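Local coordinates for uncharacterized protein (Thermotoga maritima, PDB 2EWR) that is of unknown function but probably transfers a nucleotidyl group, as a putative member of the polymerase-beta-like nucleotidyltransferases, at residues E86-H91 with G106-R111; G64-E69 with K78-S83; E17-L22 with V130-M135. All coordinates share one frame; numbering follows the deposited sequence.

Interaction 1 of 3, residues E86-H91 with G106-R111; sequences EKICSH and GDIRKR. With EDO (1,2-ethanediol), chain C; EDO (1,2-ethanediol), chain B.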
loop_
_atom_site.group_PDB
_atom_site.type_symbol
_atom_site.label_atom_id
_atom_site.label_comp_id
_atom_site.label_asym_id
_atom_site.label_seq_id
_atom_site.Cartn_x
_atom_site.Cartn_y
_atom_site.Cartn_z
ATOM N N GLU A 86 -2.687 -18.836 -1.007
ATOM C CA GLU A 86 -2.468 -19.425 -2.313
ATOM C C GLU A 86 -2.059 -18.388 -3.369
ATOM O O GLU A 86 -1.405 -18.749 -4.345
ATOM C CB GLU A 86 -3.726 -20.146 -2.801
ATOM C CG GLU A 86 -4.113 -21.370 -1.965
ATOM C CD GLU A 86 -3.014 -22.416 -1.868
ATOM O OE1 GLU A 86 -2.361 -22.710 -2.898
ATOM O OE2 GLU A 86 -2.804 -22.961 -0.767
ATOM N N LYS A 87 -2.456 -17.118 -3.185
ATOM C CA LYS A 87 -2.262 -16.078 -4.196
ATOM C C LYS A 87 -1.129 -15.093 -3.911
ATOM O O LYS A 87 -0.602 -14.505 -4.845
ATOM C CB LYS A 87 -3.525 -15.238 -4.383
ATOM C CG LYS A 87 -4.678 -15.879 -5.138
ATOM C CD LYS A 87 -5.748 -14.787 -5.458
ATOM C CE LYS A 87 -7.129 -15.393 -5.498
ATOM N NZ LYS A 87 -7.613 -15.662 -4.107
ATOM N N ILE A 88 -0.789 -14.904 -2.629
ATOM C CA ILE A 88 0.112 -13.822 -2.191
ATOM C C ILE A 88 0.948 -14.253 -1.007
ATOM O O ILE A 88 0.473 -15.013 -0.144
ATOM C CB ILE A 88 -0.672 -12.560 -1.666
ATOM C CG1 ILE A 88 -1.431 -11.878 -2.787
ATOM C CG2 ILE A 88 0.311 -11.515 -1.001
ATOM C CD1 ILE A 88 -0.559 -10.981 -3.629
ATOM N N CYS A 89 2.165 -13.738 -0.916
ATOM C CA CYS A 89 2.905 -13.825 0.340
ATOM C C CYS A 89 3.590 -12.508 0.596
ATOM O O CYS A 89 3.791 -11.702 -0.316
ATOM C CB CYS A 89 3.892 -14.985 0.354
ATOM S SG CYS A 89 5.251 -14.838 -0.764
ATOM N N SER A 90 3.923 -12.289 1.855
ATOM C CA SER A 90 4.599 -11.073 2.283
ATOM C C SER A 90 5.000 -11.199 3.736
ATOM O O SER A 90 4.562 -12.126 4.438
ATOM C CB SER A 90 3.693 -9.835 2.152
ATOM O OG SER A 90 2.671 -9.836 3.150
ATOM N N HIS A 91 5.807 -10.255 4.189
ATOM C CA HIS A 91 6.019 -10.040 5.609
ATOM C C HIS A 91 4.949 -9.054 6.054
ATOM O O HIS A 91 5.028 -7.866 5.734
ATOM C CB HIS A 91 7.422 -9.505 5.845
ATOM C CG HIS A 91 8.456 -10.470 5.397
ATOM N ND1 HIS A 91 9.149 -11.265 6.281
ATOM C CD2 HIS A 91 8.896 -10.793 4.162
ATOM C CE1 HIS A 91 9.956 -12.062 5.604
ATOM N NE2 HIS A 91 9.828 -11.799 4.319
ATOM N N GLY A 106 5.523 -6.321 3.470
ATOM C CA GLY A 106 6.897 -6.222 2.968
ATOM C C GLY A 106 7.244 -7.327 1.981
ATOM O O GLY A 106 6.869 -8.487 2.191
ATOM N N ASP A 107 7.909 -6.956 0.898
ATOM C CA ASP A 107 8.343 -7.927 -0.134
ATOM C C ASP A 107 7.164 -8.783 -0.617
ATOM O O ASP A 107 7.223 -10.028 -0.624
ATOM C CB ASP A 107 9.504 -8.769 0.357
ATOM C CG ASP A 107 10.150 -9.585 -0.749
ATOM O OD1 ASP A 107 10.020 -9.222 -1.942
ATOM O OD2 ASP A 107 10.822 -10.588 -0.415
ATOM N N ILE A 108 6.110 -8.115 -1.061
ATOM C CA ILE A 108 4.896 -8.789 -1.548
ATOM C C ILE A 108 5.223 -9.540 -2.848
ATOM O O ILE A 108 5.793 -8.988 -3.776
ATOM C CB ILE A 108 3.734 -7.826 -1.814
ATOM C CG1 ILE A 108 3.469 -6.906 -0.621
ATOM C CG2 ILE A 108 2.511 -8.607 -2.284
ATOM C CD1 ILE A 108 2.307 -5.979 -0.813
ATOM N N ARG A 109 4.830 -10.799 -2.901
ATOM C CA ARG A 109 4.916 -11.533 -4.119
ATOM C C ARG A 109 3.577 -12.152 -4.444
ATOM O O ARG A 109 2.934 -12.757 -3.565
ATOM C CB ARG A 109 5.900 -12.695 -4.012
ATOM C CG ARG A 109 7.248 -12.397 -3.406
ATOM C CD ARG A 109 8.133 -11.496 -4.189
ATOM N NE ARG A 109 9.411 -11.509 -3.499
ATOM C CZ ARG A 109 10.341 -12.457 -3.592
ATOM N NH1 ARG A 109 10.231 -13.445 -4.484
ATOM N NH2 ARG A 109 11.433 -12.381 -2.815
ATOM N N LYS A 110 3.217 -12.083 -5.718
ATOM C CA LYS A 110 2.089 -12.831 -6.265
ATOM C C LYS A 110 2.528 -14.220 -6.743
ATOM O O LYS A 110 3.623 -14.373 -7.318
ATOM C CB LYS A 110 1.449 -12.078 -7.422
ATOM C CG LYS A 110 0.853 -10.698 -7.043
ATOM C CD LYS A 110 0.108 -10.044 -8.190
ATOM C CE LYS A 110 1.029 -9.554 -9.324
ATOM N NZ LYS A 110 2.079 -8.580 -8.832
ATOM N N ARG A 111 1.668 -15.187 -6.481
ATOM C CA ARG A 111 1.804 -16.532 -6.987
ATOM C C ARG A 111 1.562 -16.528 -8.487
ATOM O O ARG A 111 0.631 -15.894 -8.970
ATOM C CB ARG A 111 0.793 -17.461 -6.317
ATOM C CG ARG A 111 1.132 -18.931 -6.491
ATOM C CD ARG A 111 1.958 -19.429 -5.351
ATOM N NE ARG A 111 2.156 -20.865 -5.430
ATOM C CZ ARG A 111 1.275 -21.764 -4.991
ATOM N NH1 ARG A 111 0.150 -21.373 -4.389
ATOM N NH2 ARG A 111 1.549 -23.065 -5.128
HETATM C C1 EDO C . 1.742 -7.419 -5.463
HETATM O O1 EDO C . 1.002 -7.167 -6.670
HETATM C C2 EDO C . 3.221 -7.177 -5.635
HETATM O O2 EDO C . 3.514 -5.779 -5.789
HETATM C C1 EDO B . -0.284 -12.219 2.658
HETATM O O1 EDO B . 1.005 -12.061 3.247
HETATM C C2 EDO B . -1.263 -12.767 3.700
HETATM O O2 EDO B . -0.908 -14.089 4.119
HETATM O O HOH W 1 -0.939 -24.615 -4.159
HETATM O O HOH W 2 -1.404 -14.678 -7.610
HETATM O O HOH W 3 10.283 -12.535 1.418
#
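Arg-111 and Glu-86 meet at the open end of an antiparallel beta hairpin, strands 88-97 and 100-110 of the mixed sheet expected of a nucleotidyltransferase fold. The two side chains run alongside each other, pointing the same way. With CG anti to the backbone N (chi1 -163°) and a bend at chi2, Arg-111 brings its guanidinium beside Glu-86, just ahead of strand 88-97, where NH1 serves two acceptors: Glu-86 O at 3.1 Å, near the guanidinium plane, and Glu-86 OE1 at 3.2 Å in a salt bridge that reaches the oxygen from above the carboxylate plane. NH1 alone bonds the carboxylate directly, and the two planes stand 60° apart. A water links OE1 to NH2, NE is bonded to Gly-115 O, and Trp-117 adds a cation-pi contact. A leucine in its place would probably leave the Glu-86 carboxylate without its charged mate and the loop around Gly-115 less firmly tied to the hairpin end.

Farther in, Cys-89 and Arg-109 form a hydrogen-bonded pair, with SG lying 3.9 Å from Arg-109 CB. Arg-109 then bends away at chi2 and grips Asp-107 side-on, NE to OD1 at 2.8 Å and NH2 to the syn lone pair of OD2, fixing the rotation of both groups. Beyond Cys-89 the register slips by one residue, a beta bulge, before His-91 pairs with Gly-106. On the other face, Ile-88, in one of its two modelled conformers, rests CD1 against the Lys-110 methylene CG at 3.7 Å, while its CG2 meets Ile-108 CG2; helix 142-152 covers this side, and Glu-118 takes the Lys-110 ammonium in a salt bridge. The His-91 ring presents its edge to Gly-106 O, 3.6 Å from CD2.

Interaction 2 of 3, residues G64-E69 with K78-S83; sequences GAYEIE and KKVRFS. With EDO (1,2-ethanediol), chain B.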
loop_
_atom_site.group_PDB
_atom_site.type_symbol
_atom_site.label_atom_id
_atom_site.label_comp_id
_atom_site.label_asym_id
_atom_site.label_seq_id
_atom_site.Cartn_x
_atom_site.Cartn_y
_atom_site.Cartn_z
ATOM N N GLY A 64 11.909 -3.141 5.619
ATOM C CA GLY A 64 11.034 -2.036 5.868
ATOM C C GLY A 64 9.850 -2.414 6.732
ATOM O O GLY A 64 9.388 -1.621 7.559
ATOM N N ALA A 65 9.344 -3.625 6.541
ATOM C CA ALA A 65 8.157 -4.024 7.273
ATOM C C ALA A 65 8.473 -4.099 8.759
ATOM O O ALA A 65 7.713 -3.576 9.576
ATOM C CB ALA A 65 7.600 -5.330 6.707
ATOM N N TYR A 66 9.616 -4.695 9.090
ATOM C CA TYR A 66 10.029 -4.842 10.488
ATOM C C TYR A 66 10.381 -3.481 11.066
ATOM O O TYR A 66 10.107 -3.210 12.259
ATOM C CB TYR A 66 11.150 -5.874 10.611
ATOM C CG TYR A 66 10.671 -7.234 10.208
ATOM C CD1 TYR A 66 9.995 -8.042 11.117
ATOM C CD2 TYR A 66 10.814 -7.686 8.911
ATOM C CE1 TYR A 66 9.485 -9.280 10.742
ATOM C CE2 TYR A 66 10.300 -8.921 8.501
ATOM C CZ TYR A 66 9.652 -9.722 9.436
ATOM O OH TYR A 66 9.154 -10.917 9.003
ATOM N N GLU A 67 10.948 -2.612 10.244
ATOM C CA GLU A 67 11.262 -1.244 10.702
ATOM C C GLU A 67 10.016 -0.442 10.985
ATOM O O GLU A 67 9.958 0.323 11.973
ATOM C CB GLU A 67 12.169 -0.512 9.703
ATOM C CG GLU A 67 13.609 -0.792 9.907
ATOM C CD GLU A 67 14.093 -0.122 11.206
ATOM O OE1 GLU A 67 14.312 1.098 11.209
ATOM O OE2 GLU A 67 14.163 -0.799 12.229
ATOM N N ILE A 68 9.008 -0.559 10.114
ATOM C CA ILE A 68 7.752 0.119 10.355
ATOM C C ILE A 68 7.080 -0.352 11.656
ATOM O O ILE A 68 6.584 0.469 12.472
ATOM C CB ILE A 68 6.797 -0.040 9.132
ATOM C CG1 ILE A 68 7.328 0.786 7.984
ATOM C CG2 ILE A 68 5.355 0.379 9.469
ATOM C CD1 ILE A 68 6.625 0.562 6.642
ATOM N N GLU A 69 7.115 -1.659 11.875
ATOM C CA GLU A 69 6.608 -2.197 13.140
ATOM C C GLU A 69 7.278 -1.538 14.353
ATOM O O GLU A 69 6.625 -1.107 15.290
ATOM C CB GLU A 69 6.793 -3.710 13.224
ATOM C CG GLU A 69 6.257 -4.243 14.569
ATOM C CD GLU A 69 6.551 -5.698 14.868
ATOM O OE1 GLU A 69 6.717 -6.498 13.947
ATOM O OE2 GLU A 69 6.601 -6.032 16.090
ATOM N N LYS A 78 -0.931 -6.618 14.900
ATOM C CA LYS A 78 -0.369 -7.882 14.444
ATOM C C LYS A 78 1.117 -7.663 14.155
ATOM O O LYS A 78 1.488 -6.826 13.300
ATOM C CB LYS A 78 -1.079 -8.411 13.178
ATOM C CG LYS A 78 -0.475 -9.743 12.686
ATOM C CD LYS A 78 -0.938 -10.129 11.275
ATOM C CE LYS A 78 -0.328 -11.414 10.807
ATOM N NZ LYS A 78 1.165 -11.470 10.827
ATOM N N LYS A 79 1.981 -8.384 14.864
ATOM C CA LYS A 79 3.409 -8.246 14.618
ATOM C C LYS A 79 3.693 -8.778 13.223
ATOM O O LYS A 79 3.053 -9.695 12.736
ATOM C CB LYS A 79 4.224 -9.014 15.646
ATOM C CG LYS A 79 4.081 -8.437 17.021
ATOM C CD LYS A 79 4.878 -9.136 18.065
ATOM C CE LYS A 79 4.670 -8.465 19.411
ATOM N NZ LYS A 79 5.294 -9.248 20.549
ATOM N N VAL A 80 4.678 -8.169 12.577
ATOM C CA VAL A 80 5.080 -8.589 11.250
ATOM C C VAL A 80 5.640 -9.996 11.267
ATOM O O VAL A 80 6.532 -10.347 12.060
ATOM C CB VAL A 80 6.118 -7.611 10.644
ATOM C CG1 VAL A 80 6.583 -8.117 9.302
ATOM C CG2 VAL A 80 5.458 -6.251 10.495
ATOM N N ARG A 81 5.138 -10.809 10.359
ATOM C CA ARG A 81 5.656 -12.142 10.146
ATOM C C ARG A 81 5.401 -12.573 8.719
ATOM O O ARG A 81 4.432 -12.161 8.131
ATOM C CB ARG A 81 4.911 -13.102 11.085
ATOM C CG ARG A 81 5.249 -14.528 11.027
ATOM C CD ARG A 81 4.372 -15.276 12.022
ATOM N NE ARG A 81 4.737 -14.927 13.384
ATOM C CZ ARG A 81 5.449 -15.692 14.220
ATOM N NH1 ARG A 81 5.884 -16.904 13.865
ATOM N NH2 ARG A 81 5.706 -15.238 15.436
ATOM N N PHE A 82 6.267 -13.427 8.196
ATOM C CA PHE A 82 6.041 -13.968 6.876
ATOM C C PHE A 82 4.730 -14.762 6.883
ATOM O O PHE A 82 4.559 -15.670 7.728
ATOM C CB PHE A 82 7.215 -14.830 6.371
ATOM C CG PHE A 82 6.974 -15.377 5.008
ATOM C CD1 PHE A 82 7.150 -14.577 3.903
ATOM C CD2 PHE A 82 6.498 -16.664 4.838
ATOM C CE1 PHE A 82 6.888 -15.077 2.634
ATOM C CE2 PHE A 82 6.234 -17.171 3.569
ATOM C CZ PHE A 82 6.427 -16.365 2.476
ATOM N N SER A 83 3.855 -14.456 5.916
ATOM C CA SER A 83 2.484 -14.960 5.814
ATOM C C SER A 83 2.239 -15.297 4.343
ATOM O O SER A 83 2.571 -14.492 3.478
ATOM C CB SER A 83 1.513 -13.832 6.241
ATOM O OG SER A 83 0.151 -14.210 6.256
HETATM C C1 EDO B . -0.284 -12.219 2.658
HETATM O O1 EDO B . 1.005 -12.061 3.247
HETATM C C2 EDO B . -1.263 -12.767 3.700
HETATM O O2 EDO B . -0.908 -14.089 4.119
HETATM O O HOH W 4 7.822 -8.982 14.075
#
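Val-80 CG1 sits over one face of the Tyr-66 ring, 3.6 Å from its centroid, in a CH-pi contact displaced toward the CE1-CZ edge. The same methyl touches Ala-65 CB at 3.9 Å, while the other branch, CG2, meets Ala-65 O, so one valine is wedged against a full turn of helix 62-71. That turn ends in Glu-69, whose extended side chain slides past Val-80 in the opposite direction. A chi1 of 180° stretches Glu-69 straight away from its own backbone N, its carboxylate reaches the strand, and OE1 accepts a hydrogen bond from Val-80 N at 3.0 Å, from above the carboxylate plane. A water donates to both OE1 and Val-80 O, which makes a second link across the contact, and OE2 lies against the methylenes of Lys-79.

In the next shell, Tyr-66 OH is hydrogen-bonded to His-91 ND1, which helps to fix the ring over the valine, and His-91 itself packs on Val-80 and edge-to-face with Phe-82. Helix 62-71 runs nearly antiparallel to edge strand 76-84 and packs on one face of the sheet, Ala-65 and Ile-68 reaching Ile-104 of strand 100-110 and also strand 56-60.

Interaction 3 of 3, residues E17-L22 with V130-M135; sequences EYLRVL and VETHGM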
loop_
_atom_site.group_PDB
_atom_site.type_symbol
_atom_site.label_atom_id
_atom_site.label_comp_id
_atom_site.label_asym_id
_atom_site.label_seq_id
_atom_site.Cartn_x
_atom_site.Cartn_y
_atom_site.Cartn_z
ATOM N N GLU A 17 -10.537 11.977 8.902
ATOM C CA GLU A 17 -9.909 11.003 9.790
ATOM C C GLU A 17 -8.789 10.214 9.113
ATOM O O GLU A 17 -7.788 9.867 9.742
ATOM C CB GLU A 17 -10.926 10.032 10.399
ATOM C CG GLU A 17 -11.657 9.184 9.417
ATOM C CD GLU A 17 -12.935 9.842 8.855
ATOM O OE1 GLU A 17 -13.095 11.105 8.906
ATOM O OE2 GLU A 17 -13.792 9.063 8.365
ATOM N N TYR A 18 -8.922 9.966 7.810
ATOM C CA TYR A 18 -7.843 9.324 7.059
ATOM C C TYR A 18 -6.672 10.247 6.817
ATOM O O TYR A 18 -5.504 9.821 6.852
ATOM C CB TYR A 18 -8.352 8.738 5.753
ATOM C CG TYR A 18 -9.063 7.451 6.010
ATOM C CD1 TYR A 18 -10.375 7.435 6.400
ATOM C CD2 TYR A 18 -8.359 6.257 5.981
ATOM C CE1 TYR A 18 -11.017 6.211 6.735
ATOM C CE2 TYR A 18 -8.963 5.078 6.274
ATOM C CZ TYR A 18 -10.267 5.049 6.638
ATOM O OH TYR A 18 -10.846 3.834 6.947
ATOM N N LEU A 19 -6.945 11.519 6.554
ATOM C CA LEU A 19 -5.876 12.487 6.392
ATOM C C LEU A 19 -5.060 12.606 7.688
ATOM O O LEU A 19 -3.823 12.689 7.672
ATOM C CB LEU A 19 -6.433 13.854 6.031
ATOM C CG LEU A 19 -5.403 14.937 5.758
ATOM C CD1 LEU A 19 -4.504 14.563 4.549
ATOM C CD2 LEU A 19 -6.090 16.232 5.506
ATOM N N ARG A 20 -5.759 12.628 8.819
ATOM C CA ARG A 20 -5.060 12.721 10.092
ATOM C C ARG A 20 -4.166 11.508 10.399
ATOM O O ARG A 20 -3.067 11.649 10.916
ATOM C CB ARG A 20 -6.018 12.979 11.238
ATOM C CG ARG A 20 -6.722 14.329 11.148
ATOM C CD ARG A 20 -7.477 14.639 12.446
ATOM N NE ARG A 20 -8.379 13.570 12.880
ATOM C CZ ARG A 20 -9.673 13.487 12.593
ATOM N NH1 ARG A 20 -10.278 14.400 11.828
ATOM N NH2 ARG A 20 -10.381 12.461 13.076
ATOM N N VAL A 21 -4.648 10.302 10.104
ATOM C CA VAL A 21 -3.809 9.123 10.304
ATOM C C VAL A 21 -2.645 9.113 9.290
ATOM O O VAL A 21 -1.507 8.795 9.620
ATOM C CB VAL A 21 -4.639 7.852 10.279
ATOM C CG1 VAL A 21 -3.762 6.577 10.173
ATOM C CG2 VAL A 21 -5.497 7.763 11.516
ATOM N N LEU A 22 -2.912 9.502 8.046
ATOM C CA LEU A 22 -1.845 9.626 7.080
ATOM C C LEU A 22 -0.733 10.576 7.553
ATOM O O LEU A 22 0.440 10.247 7.448
ATOM C CB LEU A 22 -2.383 10.101 5.732
ATOM C CG LEU A 22 -1.385 10.282 4.609
ATOM C CD1 LEU A 22 -0.641 8.983 4.314
ATOM C CD2 LEU A 22 -2.057 10.818 3.355
ATOM N N VAL A 130 2.739 12.319 -4.474
ATOM C CA VAL A 130 1.587 13.238 -4.397
ATOM C C VAL A 130 1.865 14.228 -3.275
ATOM O O VAL A 130 2.166 13.773 -2.143
ATOM C CB VAL A 130 0.273 12.445 -4.021
ATOM C CG1 VAL A 130 -0.890 13.389 -3.732
ATOM C CG2 VAL A 130 -0.078 11.459 -5.088
ATOM N N GLU A 131 1.709 15.529 -3.538
ATOM C CA GLU A 131 1.748 16.495 -2.493
ATOM C C GLU A 131 0.345 16.707 -1.945
ATOM O O GLU A 131 -0.617 16.993 -2.667
ATOM C CB GLU A 131 2.311 17.806 -2.967
ATOM C CG GLU A 131 2.781 18.636 -1.797
ATOM C CD GLU A 131 3.253 20.012 -2.172
ATOM O OE1 GLU A 131 3.209 20.367 -3.373
ATOM O OE2 GLU A 131 3.659 20.746 -1.237
ATOM N N THR A 132 0.213 16.580 -0.636
ATOM C CA THR A 132 -1.037 16.892 0.005
ATOM C C THR A 132 -0.772 17.448 1.386
ATOM O O THR A 132 -0.033 16.856 2.165
ATOM C CB THR A 132 -1.978 15.669 0.087
ATOM O OG1 THR A 132 -3.223 16.061 0.721
ATOM C CG2 THR A 132 -1.374 14.471 0.809
ATOM N N HIS A 133 -1.379 18.588 1.693
ATOM C CA HIS A 133 -1.225 19.189 3.015
ATOM C C HIS A 133 0.213 19.293 3.520
ATOM O O HIS A 133 0.493 19.123 4.716
ATOM C CB HIS A 133 -2.108 18.430 3.985
ATOM C CG HIS A 133 -3.561 18.582 3.687
ATOM N ND1 HIS A 133 -4.217 17.837 2.727
ATOM C CD2 HIS A 133 -4.476 19.451 4.181
ATOM C CE1 HIS A 133 -5.484 18.219 2.679
ATOM N NE2 HIS A 133 -5.661 19.203 3.539
ATOM N N GLY A 134 1.111 19.627 2.609
ATOM C CA GLY A 134 2.509 19.838 2.953
ATOM C C GLY A 134 3.347 18.595 2.997
ATOM O O GLY A 134 4.564 18.673 3.278
HETATM N N MSE A 135 2.714 17.461 2.709
HETATM C CA MSE A 135 3.369 16.164 2.715
HETATM C C MSE A 135 3.651 15.667 1.308
HETATM O O MSE A 135 2.835 15.838 0.417
HETATM C CB MSE A 135 2.486 15.131 3.398
HETATM C CG MSE A 135 2.015 15.509 4.795
HETATM SE SE MSE A 135 0.954 14.077 5.531
HETATM C CE MSE A 135 -0.798 14.774 5.174
#
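Leu-19 lays its CD2 methyl over the centre of the His-133 ring, 3.5 Å from the centroid and only 11° off the ring normal, a CH-pi contact that engages all five ring atoms. At chi1 -177° the leucine fork points out from the helix toward the turn. The second branch, CD1, reaches past the imidazole, touching ND1 at 3.8 Å and, at the same distance, the terminal CE of Met-135, a selenomethionine in this crystal. No hydrogen bond crosses between the two segments; the join rests on side-chain packing.

What holds the imidazole ready for the leucine lies within its own segment. Thr-132 OG1 meets ND1 at the ring edge, in plane, in a 2.9 Å hydrogen bond whose direction is open, and this restrains the ring's rotation. Behind it, Thr-132 to Met-135 form a type I' beta turn, with backbone bonds in both directions between its end residues; Gly-134, at phi 85°, takes up a conformation in which a side chain would jam against the preceding carbonyl.

Met-135, extended at chi2, carries SE toward Leu-22, and its bend at chi3 turns CE to Leu-19 CD1; it also packs on Arg-23 and Tyr-26 farther along the helix. The contact thus seats the tip of hairpin 127-132/135-140 against helix 16-29, which also meets Ile-100 of strand 100-110 through Glu-17, Tyr-18 and Val-21.

How the interactions relate
From the N terminus, helix 16-29 comes first, and its partner turn arrives more than a hundred residues later, so interaction 3 closes the long loop that encloses the other two. Within it, interaction 2 ties helix 62-71 to the edge strand 76-84 that follows, and interaction 1 then pairs strands 88-97 and 100-110; these two loops run in series and do not cross. They meet in space, where Ser-90 O probably accepts a hydrogen bond from Ser-83 N and both contacts touch one ethanediol. Interaction 3 stands apart, its centre about 27 Å from that of interaction 1, on the opposite side of the chain's centre, joining the N-terminal helix to the small second sheet.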